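Local coordinates for glutathione S-transferase 5 (Caenorhabditis elegans, PDB 1ZL9), which conjugates reduced glutathione to a wide range of exogenous and endogenous hydrophobic electrophiles and may help detoxify reactive oxygen species during bacterial infection, at residues 6-11 against 52-57; 15-20 against 68-73; 47-52 against 60-65. All coordinates share one frame; numbering follows the deposited sequence.

Contact 1: residues 6-11 against 52-57. With GSH (glutathione), chain C.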
# COMPACT_ATOMS: atom_id res chain seq x y z
N LEU A 6 -13.75 -2.88 -14.98
CA LEU A 6 -13.36 -2.12 -13.81
C LEU A 6 -14.63 -1.59 -13.18
O LEU A 6 -15.41 -0.94 -13.84
CB LEU A 6 -12.45 -0.95 -14.19
CG LEU A 6 -12.00 -0.06 -13.02
CD1 LEU A 6 -10.92 -0.79 -12.14
CD2 LEU A 6 -11.40 1.26 -13.50
N THR A 7 -14.84 -1.85 -11.92
CA THR A 7 -16.02 -1.34 -11.23
C THR A 7 -15.59 -0.31 -10.21
O THR A 7 -14.77 -0.60 -9.32
CB THR A 7 -16.71 -2.46 -10.55
OG1 THR A 7 -17.17 -3.36 -11.55
CG2 THR A 7 -17.88 -1.98 -9.83
N TYR A 8 -16.06 0.91 -10.40
CA TYR A 8 -15.81 1.98 -9.45
C TYR A 8 -16.98 2.96 -9.51
O TYR A 8 -17.90 2.73 -10.26
CB TYR A 8 -14.45 2.66 -9.78
CG TYR A 8 -13.96 3.65 -8.76
CD1 TYR A 8 -13.70 3.28 -7.47
CD2 TYR A 8 -13.79 5.04 -9.08
CE1 TYR A 8 -13.25 4.19 -6.54
CE2 TYR A 8 -13.37 5.94 -8.14
CZ TYR A 8 -13.09 5.53 -6.87
OH TYR A 8 -12.64 6.45 -5.92
N PHE A 9 -16.99 3.96 -8.65
CA PHE A 9 -17.96 5.06 -8.71
C PHE A 9 -17.78 5.95 -9.95
O PHE A 9 -16.78 5.84 -10.70
CB PHE A 9 -17.89 5.86 -7.42
CG PHE A 9 -18.23 5.04 -6.23
CD1 PHE A 9 -19.52 4.55 -6.07
CD2 PHE A 9 -17.24 4.66 -5.32
CE1 PHE A 9 -19.84 3.71 -4.97
CE2 PHE A 9 -17.55 3.84 -4.25
CZ PHE A 9 -18.82 3.37 -4.06
N ASN A 10 -18.81 6.73 -10.23
CA ASN A 10 -18.77 7.70 -11.30
C ASN A 10 -17.93 8.91 -10.91
O ASN A 10 -18.45 9.97 -10.58
CB ASN A 10 -20.16 8.18 -11.73
CG ASN A 10 -20.08 9.02 -12.97
OD1 ASN A 10 -19.10 8.90 -13.77
ND2 ASN A 10 -21.06 9.90 -13.16
N GLY A 11 -16.62 8.73 -10.98
CA GLY A 11 -15.68 9.77 -10.62
C GLY A 11 -14.29 9.24 -10.92
O GLY A 11 -14.11 8.04 -11.25
N GLN A 52 -15.58 -3.00 -0.90
CA GLN A 52 -15.31 -1.61 -1.31
C GLN A 52 -14.89 -1.56 -2.80
O GLN A 52 -14.53 -2.61 -3.35
CB GLN A 52 -14.19 -0.99 -0.45
CG GLN A 52 -14.67 -0.80 1.01
CD GLN A 52 -13.82 0.12 1.78
OE1 GLN A 52 -14.28 1.20 2.21
NE2 GLN A 52 -12.57 -0.27 1.98
N LEU A 53 -14.94 -0.36 -3.41
CA LEU A 53 -14.48 -0.15 -4.78
C LEU A 53 -13.17 0.66 -4.71
O LEU A 53 -12.93 1.37 -3.74
CB LEU A 53 -15.54 0.67 -5.58
CG LEU A 53 -16.96 0.12 -5.55
CD1 LEU A 53 -17.95 0.91 -6.48
CD2 LEU A 53 -16.88 -1.38 -5.89
N PRO A 54 -12.32 0.57 -5.72
CA PRO A 54 -12.54 -0.25 -6.93
C PRO A 54 -12.26 -1.73 -6.81
O PRO A 54 -11.61 -2.19 -5.86
CB PRO A 54 -11.52 0.36 -7.91
CG PRO A 54 -10.38 0.77 -7.01
CD PRO A 54 -11.03 1.27 -5.78
N PHE A 55 -12.80 -2.50 -7.75
CA PHE A 55 -12.30 -3.83 -8.01
C PHE A 55 -12.32 -4.09 -9.49
O PHE A 55 -13.06 -3.44 -10.23
CB PHE A 55 -13.01 -4.93 -7.18
CG PHE A 55 -14.43 -5.18 -7.58
CD1 PHE A 55 -14.74 -6.06 -8.60
CD2 PHE A 55 -15.45 -4.53 -6.94
CE1 PHE A 55 -16.10 -6.30 -8.96
CE2 PHE A 55 -16.77 -4.78 -7.24
CZ PHE A 55 -17.11 -5.67 -8.24
N LEU A 56 -11.41 -4.95 -9.92
CA LEU A 56 -11.22 -5.26 -11.31
C LEU A 56 -11.61 -6.72 -11.49
O LEU A 56 -11.26 -7.55 -10.67
CB LEU A 56 -9.77 -5.09 -11.71
CG LEU A 56 -9.36 -5.56 -13.09
CD1 LEU A 56 -9.83 -4.51 -14.08
CD2 LEU A 56 -7.86 -5.80 -13.23
N GLU A 57 -12.33 -7.00 -12.55
CA GLU A 57 -12.56 -8.40 -12.96
C GLU A 57 -11.74 -8.78 -14.20
O GLU A 57 -11.73 -8.03 -15.20
CB GLU A 57 -14.04 -8.59 -13.22
CG GLU A 57 -14.87 -8.74 -11.98
CD GLU A 57 -16.37 -8.59 -12.31
OE1 GLU A 57 -16.92 -7.46 -12.42
OE2 GLU A 57 -17.01 -9.62 -12.50
N1 GSH C . -7.47 0.79 0.35
CA1 GSH C . -8.54 1.12 -0.54
C1 GSH C . -8.13 1.13 -1.95
O11 GSH C . -8.85 0.58 -2.93
O12 GSH C . -7.07 1.81 -2.25
CB1 GSH C . -9.78 1.83 -0.10
CG1 GSH C . -11.06 1.51 -0.89
CD1 GSH C . -12.16 2.46 -0.47
OE1 GSH C . -11.95 3.21 0.64
N2 GSH C . -13.31 2.53 -1.16
CA2 GSH C . -14.30 3.53 -0.89
C2 GSH C . -15.62 2.82 -0.81
O2 GSH C . -15.79 1.81 -1.72
CB2 GSH C . -14.18 4.47 -2.08
SG2 GSH C . -15.43 5.76 -1.94
N3 GSH C . -16.57 3.18 0.02
CA3 GSH C . -17.94 2.66 0.00
C3 GSH C . -18.15 1.66 1.11
O31 GSH C . -17.07 1.37 1.96
O32 GSH C . -19.28 1.02 1.30
O HOH W 1 -15.50 -5.29 -12.11
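Leu53 and Thr7 bury the most surface here, followed by Leu6 and Tyr8. Strand 6-9 and strand 55-57 run antiparallel, with axes 5.0 Å apart. Thr7 and Phe55 form the hydrogen-bonded pair: Thr7 N donates to Phe55 O at 2.9 Å, almost straight, and Phe55 N returns a longer bond to Thr7 O. The two side chains lie side by side on one face of the sheet. Thr7 CB sits over the Phe55 ring in a CH-pi contact, 4.1 Å from its centroid. The ring gets there because Phe55 CG stands between its backbone N and carbonyl carbon (chi1 69°). Thr7 OG1 is bonded to Asn32 on the neighbouring strand, and it also donates to a water that passes a hydrogen bond on to Glu57 OE1. On the other face, Leu6 CD1 touches Leu56 CD1.

Leu53 works with both branches. Its CD1 lies over the centre of the Phe9 ring in a CH-pi contact, 3.6 Å from the centroid, while CD2 leans on Thr7 CG2. Leu53 CB meets Tyr8 CD1 at 3.7 Å. Pro54 N lies at the edge of the Tyr8 ring, near its plane, and the Pro54 and Tyr8 side chains lie side by side. The peptide bond before Pro54 is cis. The backbone of Leu53 grips glutathione twice: its N donates to GSH O2 at 2.9 Å, and its O accepts from GSH N2 at the same distance. The cysteinyl part of the ligand is thus held much as a neighbouring antiparallel strand would be. Tyr8 OH is bonded to Ala14 N, and Phe9 CE2 approaches the thiol sulfur, GSH SG2, at 3.7 Å. A cis-proline loop pairing with its ligand's peptide backbone is the hallmark of the thioredoxin-like glutathione site of glutathione transferases.

Contact 2: residues 15-20 against 68-73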
# COMPACT_ATOMS: atom_id res chain seq x y z
N GLY A 15 -10.10 4.84 -8.95
CA GLY A 15 -10.17 4.07 -10.17
C GLY A 15 -9.42 4.66 -11.36
O GLY A 15 -9.06 3.94 -12.30
N GLU A 16 -9.21 5.96 -11.32
CA GLU A 16 -8.79 6.70 -12.47
C GLU A 16 -7.46 6.22 -12.99
O GLU A 16 -7.25 6.11 -14.21
CB GLU A 16 -8.76 8.20 -12.18
CG GLU A 16 -8.35 9.04 -13.38
CD GLU A 16 -9.38 9.03 -14.51
OE1 GLU A 16 -10.46 8.42 -14.34
OE2 GLU A 16 -9.14 9.71 -15.54
N VAL A 17 -6.53 5.89 -12.12
CA VAL A 17 -5.22 5.49 -12.63
C VAL A 17 -5.26 4.22 -13.52
O VAL A 17 -4.54 4.13 -14.54
CB VAL A 17 -4.15 5.42 -11.54
CG1 VAL A 17 -4.38 4.30 -10.57
CG2 VAL A 17 -2.74 5.27 -12.16
N SER A 18 -6.10 3.28 -13.12
CA SER A 18 -6.33 2.06 -13.88
C SER A 18 -6.93 2.39 -15.22
O SER A 18 -6.55 1.84 -16.24
CB SER A 18 -7.15 1.08 -13.04
OG SER A 18 -6.35 0.63 -11.98
N ARG A 19 -7.89 3.32 -15.25
CA ARG A 19 -8.47 3.72 -16.52
C ARG A 19 -7.40 4.32 -17.44
O ARG A 19 -7.41 4.12 -18.65
CB ARG A 19 -9.56 4.78 -16.29
CG ARG A 19 -10.70 4.36 -15.36
CD ARG A 19 -11.88 5.29 -15.54
NE ARG A 19 -12.99 5.00 -14.66
CZ ARG A 19 -13.23 5.61 -13.52
NH1 ARG A 19 -12.48 6.61 -13.11
NH2 ARG A 19 -14.29 5.25 -12.81
N GLN A 20 -6.47 5.05 -16.85
CA GLN A 20 -5.41 5.71 -17.63
C GLN A 20 -4.35 4.72 -18.12
O GLN A 20 -3.81 4.88 -19.20
CB GLN A 20 -4.80 6.86 -16.86
CG GLN A 20 -5.81 8.05 -16.72
CD GLN A 20 -5.20 9.34 -16.22
OE1 GLN A 20 -4.00 9.52 -16.26
NE2 GLN A 20 -6.06 10.28 -15.82
N ALA A 68 -3.19 -2.37 -5.82
CA ALA A 68 -2.95 -3.73 -6.31
C ALA A 68 -3.40 -3.87 -7.75
O ALA A 68 -2.73 -4.50 -8.53
CB ALA A 68 -3.56 -4.81 -5.39
N ILE A 69 -4.55 -3.29 -8.09
CA ILE A 69 -5.02 -3.23 -9.44
C ILE A 69 -4.07 -2.48 -10.37
O ILE A 69 -3.73 -3.00 -11.41
CB ILE A 69 -6.41 -2.62 -9.46
CG1 ILE A 69 -7.41 -3.51 -8.68
CG2 ILE A 69 -6.92 -2.45 -10.86
CD1 ILE A 69 -8.69 -2.81 -8.29
N ALA A 70 -3.67 -1.26 -10.00
CA ALA A 70 -2.82 -0.44 -10.86
C ALA A 70 -1.50 -1.17 -11.10
O ALA A 70 -0.96 -1.21 -12.23
CB ALA A 70 -2.56 0.91 -10.18
N ARG A 71 -0.98 -1.80 -10.05
CA ARG A 71 0.31 -2.52 -10.17
C ARG A 71 0.17 -3.75 -11.08
O ARG A 71 1.02 -4.02 -11.92
CB ARG A 71 0.87 -2.91 -8.79
CG ARG A 71 2.24 -3.67 -8.87
CD ARG A 71 2.93 -3.89 -7.57
NE ARG A 71 3.38 -2.59 -7.13
CZ ARG A 71 2.76 -1.80 -6.28
NH1 ARG A 71 1.69 -2.19 -5.55
NH2 ARG A 71 3.24 -0.58 -6.10
N PHE A 72 -0.93 -4.47 -10.95
CA PHE A 72 -1.15 -5.65 -11.75
C PHE A 72 -1.24 -5.25 -13.22
O PHE A 72 -0.53 -5.80 -14.09
CB PHE A 72 -2.45 -6.33 -11.33
CG PHE A 72 -2.92 -7.38 -12.31
CD1 PHE A 72 -2.29 -8.60 -12.37
CD2 PHE A 72 -4.00 -7.15 -13.16
CE1 PHE A 72 -2.73 -9.58 -13.27
CE2 PHE A 72 -4.38 -8.11 -14.09
CZ PHE A 72 -3.77 -9.32 -14.13
N LEU A 73 -2.04 -4.20 -13.47
CA LEU A 73 -2.21 -3.76 -14.85
C LEU A 73 -0.91 -3.14 -15.38
O LEU A 73 -0.53 -3.40 -16.54
CB LEU A 73 -3.33 -2.76 -14.96
CG LEU A 73 -4.74 -3.30 -14.66
CD1 LEU A 73 -5.64 -2.13 -14.66
CD2 LEU A 73 -5.21 -4.29 -15.63
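Ser18 lies at the centre of this helix-helix contact and faces three residues of 68-73. Helix 16-20 and helix 68-73 run nearly parallel, 13° apart, with axes 9.1 Å from each other. The tight part is where Ser18 comes up to Ala70, with CA atoms only 5.3 Å apart. Ser18 OG meets the CG2 branch of Ile69 at 3.3 Å. Ile69 holds CG1 anti to its carbonyl carbon (chi1 -63°), which leaves CG2 beside that carbon and turned to the hydroxyl. Leu73 comes from one turn further on, and its CD1 rests on Ser18 CB at 3.9 Å. The small Ser18 and Ala70 side chains let the helices approach this closely.

The looser side is at Val17, which is partly exposed. It touches Ala70 through one methyl pair, CG1 to CB at 3.9 Å. Trp157 of helix 157-171 packs on both residues and covers this margin.

The charged and amide side chains of 15-20, Glu16, Arg19 and Gln20, take no part in the contact. Arg19 NH1 makes a salt bridge to Glu16 OE1 at 3.0 Å, with the carboxylate oxygen in the guanidinium plane. Gln20 NE2 donates to Glu16 OE2 along a nearly straight line. Arg71, on the other helix, reaches Asn91 of the second subunit.

No hydrogen bond or salt bridge crosses between the two segments. The two helices are therefore held here by van der Waals packing, with the Ser18 hydroxyl lying against a methyl, while Glu16 and Arg19 pair with each other and with Arg202 and Asp31, respectively, away from the contact.

Contact 3: residues 47-52 against 60-65. With GSH (glutathione), chain C.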
# COMPACT_ATOMS: atom_id res chain seq x y z
N ALA A 47 -20.20 -8.58 -3.70
CA ALA A 47 -19.50 -8.58 -4.98
C ALA A 47 -18.03 -8.25 -4.63
O ALA A 47 -17.14 -9.05 -4.87
CB ALA A 47 -20.11 -7.60 -5.98
N ALA A 48 -17.79 -7.14 -3.96
CA ALA A 48 -16.42 -6.67 -3.78
C ALA A 48 -15.67 -7.52 -2.75
O ALA A 48 -16.18 -7.73 -1.66
CB ALA A 48 -16.45 -5.20 -3.38
N PRO A 49 -14.47 -7.99 -3.06
CA PRO A 49 -13.68 -8.79 -2.12
C PRO A 49 -13.60 -8.25 -0.69
O PRO A 49 -13.70 -9.02 0.27
CB PRO A 49 -12.29 -8.81 -2.77
CG PRO A 49 -12.61 -8.82 -4.23
CD PRO A 49 -13.77 -7.86 -4.36
N PHE A 50 -13.42 -6.95 -0.56
CA PHE A 50 -13.41 -6.32 0.74
C PHE A 50 -14.53 -5.34 0.95
O PHE A 50 -14.41 -4.42 1.78
CB PHE A 50 -12.07 -5.63 1.00
CG PHE A 50 -10.91 -6.51 0.75
CD1 PHE A 50 -9.89 -6.10 -0.11
CD2 PHE A 50 -10.83 -7.78 1.33
CE1 PHE A 50 -8.78 -6.89 -0.35
CE2 PHE A 50 -9.68 -8.62 1.09
CZ PHE A 50 -8.68 -8.17 0.22
N GLY A 51 -15.61 -5.52 0.22
CA GLY A 51 -16.79 -4.67 0.41
C GLY A 51 -16.64 -3.26 -0.13
O GLY A 51 -17.43 -2.36 0.22
N GLN A 52 -15.58 -3.00 -0.90
CA GLN A 52 -15.31 -1.61 -1.31
C GLN A 52 -14.89 -1.56 -2.80
O GLN A 52 -14.53 -2.61 -3.35
CB GLN A 52 -14.19 -0.99 -0.45
CG GLN A 52 -14.67 -0.80 1.01
CD GLN A 52 -13.82 0.12 1.78
OE1 GLN A 52 -14.28 1.20 2.21
NE2 GLN A 52 -12.57 -0.27 1.98
N GLY A 60 -13.76 -12.53 -15.30
CA GLY A 60 -14.63 -12.83 -14.18
C GLY A 60 -14.02 -12.94 -12.78
O GLY A 60 -14.80 -12.92 -11.81
N LYS A 61 -12.70 -13.08 -12.67
CA LYS A 61 -11.99 -13.22 -11.37
C LYS A 61 -11.73 -11.82 -10.75
O LYS A 61 -11.27 -10.90 -11.45
CB LYS A 61 -10.63 -13.92 -11.52
CG LYS A 61 -10.69 -15.40 -12.08
CD LYS A 61 -9.37 -15.79 -12.84
CE LYS A 61 -9.49 -17.16 -13.66
NZ LYS A 61 -9.83 -17.01 -15.17
N LYS A 62 -12.01 -11.66 -9.47
CA LYS A 62 -12.02 -10.34 -8.84
C LYS A 62 -10.65 -9.99 -8.23
O LYS A 62 -9.99 -10.82 -7.58
CB LYS A 62 -13.13 -10.22 -7.78
CG LYS A 62 -14.53 -10.10 -8.45
CD LYS A 62 -15.63 -10.22 -7.44
CE LYS A 62 -16.93 -10.81 -8.06
NZ LYS A 62 -17.91 -9.72 -8.14
N LEU A 63 -10.29 -8.71 -8.36
CA LEU A 63 -9.09 -8.19 -7.71
C LEU A 63 -9.45 -6.82 -7.15
O LEU A 63 -9.79 -5.92 -7.88
CB LEU A 63 -7.96 -8.05 -8.71
CG LEU A 63 -6.68 -7.37 -8.17
CD1 LEU A 63 -6.07 -8.21 -7.08
CD2 LEU A 63 -5.74 -7.10 -9.29
N ALA A 64 -9.32 -6.67 -5.84
CA ALA A 64 -9.56 -5.43 -5.13
C ALA A 64 -8.28 -4.69 -4.83
O ALA A 64 -7.18 -5.23 -5.00
CB ALA A 64 -10.20 -5.80 -3.83
N GLN A 65 -8.46 -3.49 -4.29
CA GLN A 65 -7.41 -2.56 -3.81
C GLN A 65 -6.75 -1.75 -4.94
O GLN A 65 -6.07 -2.31 -5.79
CB GLN A 65 -6.39 -3.27 -2.94
CG GLN A 65 -6.99 -3.56 -1.51
CD GLN A 65 -6.98 -2.38 -0.57
OE1 GLN A 65 -7.56 -2.45 0.55
NE2 GLN A 65 -6.34 -1.33 -0.95
N1 GSH C . -7.47 0.79 0.35
CA1 GSH C . -8.54 1.12 -0.54
C1 GSH C . -8.13 1.13 -1.95
O11 GSH C . -8.85 0.58 -2.93
O12 GSH C . -7.07 1.81 -2.25
CB1 GSH C . -9.78 1.83 -0.10
CG1 GSH C . -11.06 1.51 -0.89
CD1 GSH C . -12.16 2.46 -0.47
OE1 GSH C . -11.95 3.21 0.64
N2 GSH C . -13.31 2.53 -1.16
CA2 GSH C . -14.30 3.53 -0.89
C2 GSH C . -15.62 2.82 -0.81
O2 GSH C . -15.79 1.81 -1.72
CB2 GSH C . -14.18 4.47 -2.08
SG2 GSH C . -15.43 5.76 -1.94
N3 GSH C . -16.57 3.18 0.02
CA3 GSH C . -17.94 2.66 0.00
C3 GSH C . -18.15 1.66 1.11
O31 GSH C . -17.07 1.37 1.96
O32 GSH C . -19.28 1.02 1.30
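Pro49 and Phe50 lean together on the methyl of Ala64, each from its own side. Pro49 CB reaches Ala64 CB at 3.8 Å. The Phe50 ring meets the same methyl obliquely through CD1, at 3.7 Å. Beyond it, Gln65 CG lies at the edge of the ring, near its plane, 4.0 Å from Phe50 CE1. The Phe50 and Gln65 side chains cross at about a right angle, and the ring and amide planes are 54° apart. Phe50 CG is anti to its own carbonyl carbon (chi1 -51°), which aims the ring at strand 61-64.

At the other end, Lys62 crosses the Pro49 ring at a slant, with its CB 3.9 Å from Pro49 CG. The lysine chain passes the Ala47 carbonyl with CD, 3.2 Å from Ala47 O. It then bends at its last torsion, where Lys62 NZ makes a weak hydrogen bond to that oxygen at 3.4 Å. A type I turn from Ala48 to Gly51, closed by Gly51 N to Ala48 O, sets Pro49 and Phe50 next to each other, facing the strand. Gly51 ends it with a positive phi, which favours glycine.

Gln52 and Gln65, at the ends of the two segments, both belong to the glutathione pocket, so the packing joins two parts of its wall. Phe50 also meets Phe137 of the second subunit, whose Ser92 bonds to Ala64 O. The turn follows helix 39-44 and precedes strand 55-58. It packs against strand 61-64, an edge strand of the sheet within this chain, and Gln65 is the N-cap residue of helix 66-76.

How the contacts relate
From the N terminus, strand 4-9 leads into helix 16-25, then strand 30-34 and helix 39-44. The chain returns at 52-57, where contact 1 closes the first long loop by pairing this strand with strand 4-9. Contact 3 closes a short loop, bringing 60-65 back onto 47-52. It crosses contact 1, and the two share Gln52 and glutathione. Contact 2 closes when helix 66-76 meets helix 16-25. It crosses contact 1 and encloses contact 3 along the chain. Leu63 packs on Ile69 and Phe72, and Arg19 bonds to Gly11 O. Together they tie the sheet, the helix pair and the glutathione pocket into one N-terminal domain, with contacts 2 and 3 also reaching the second subunit.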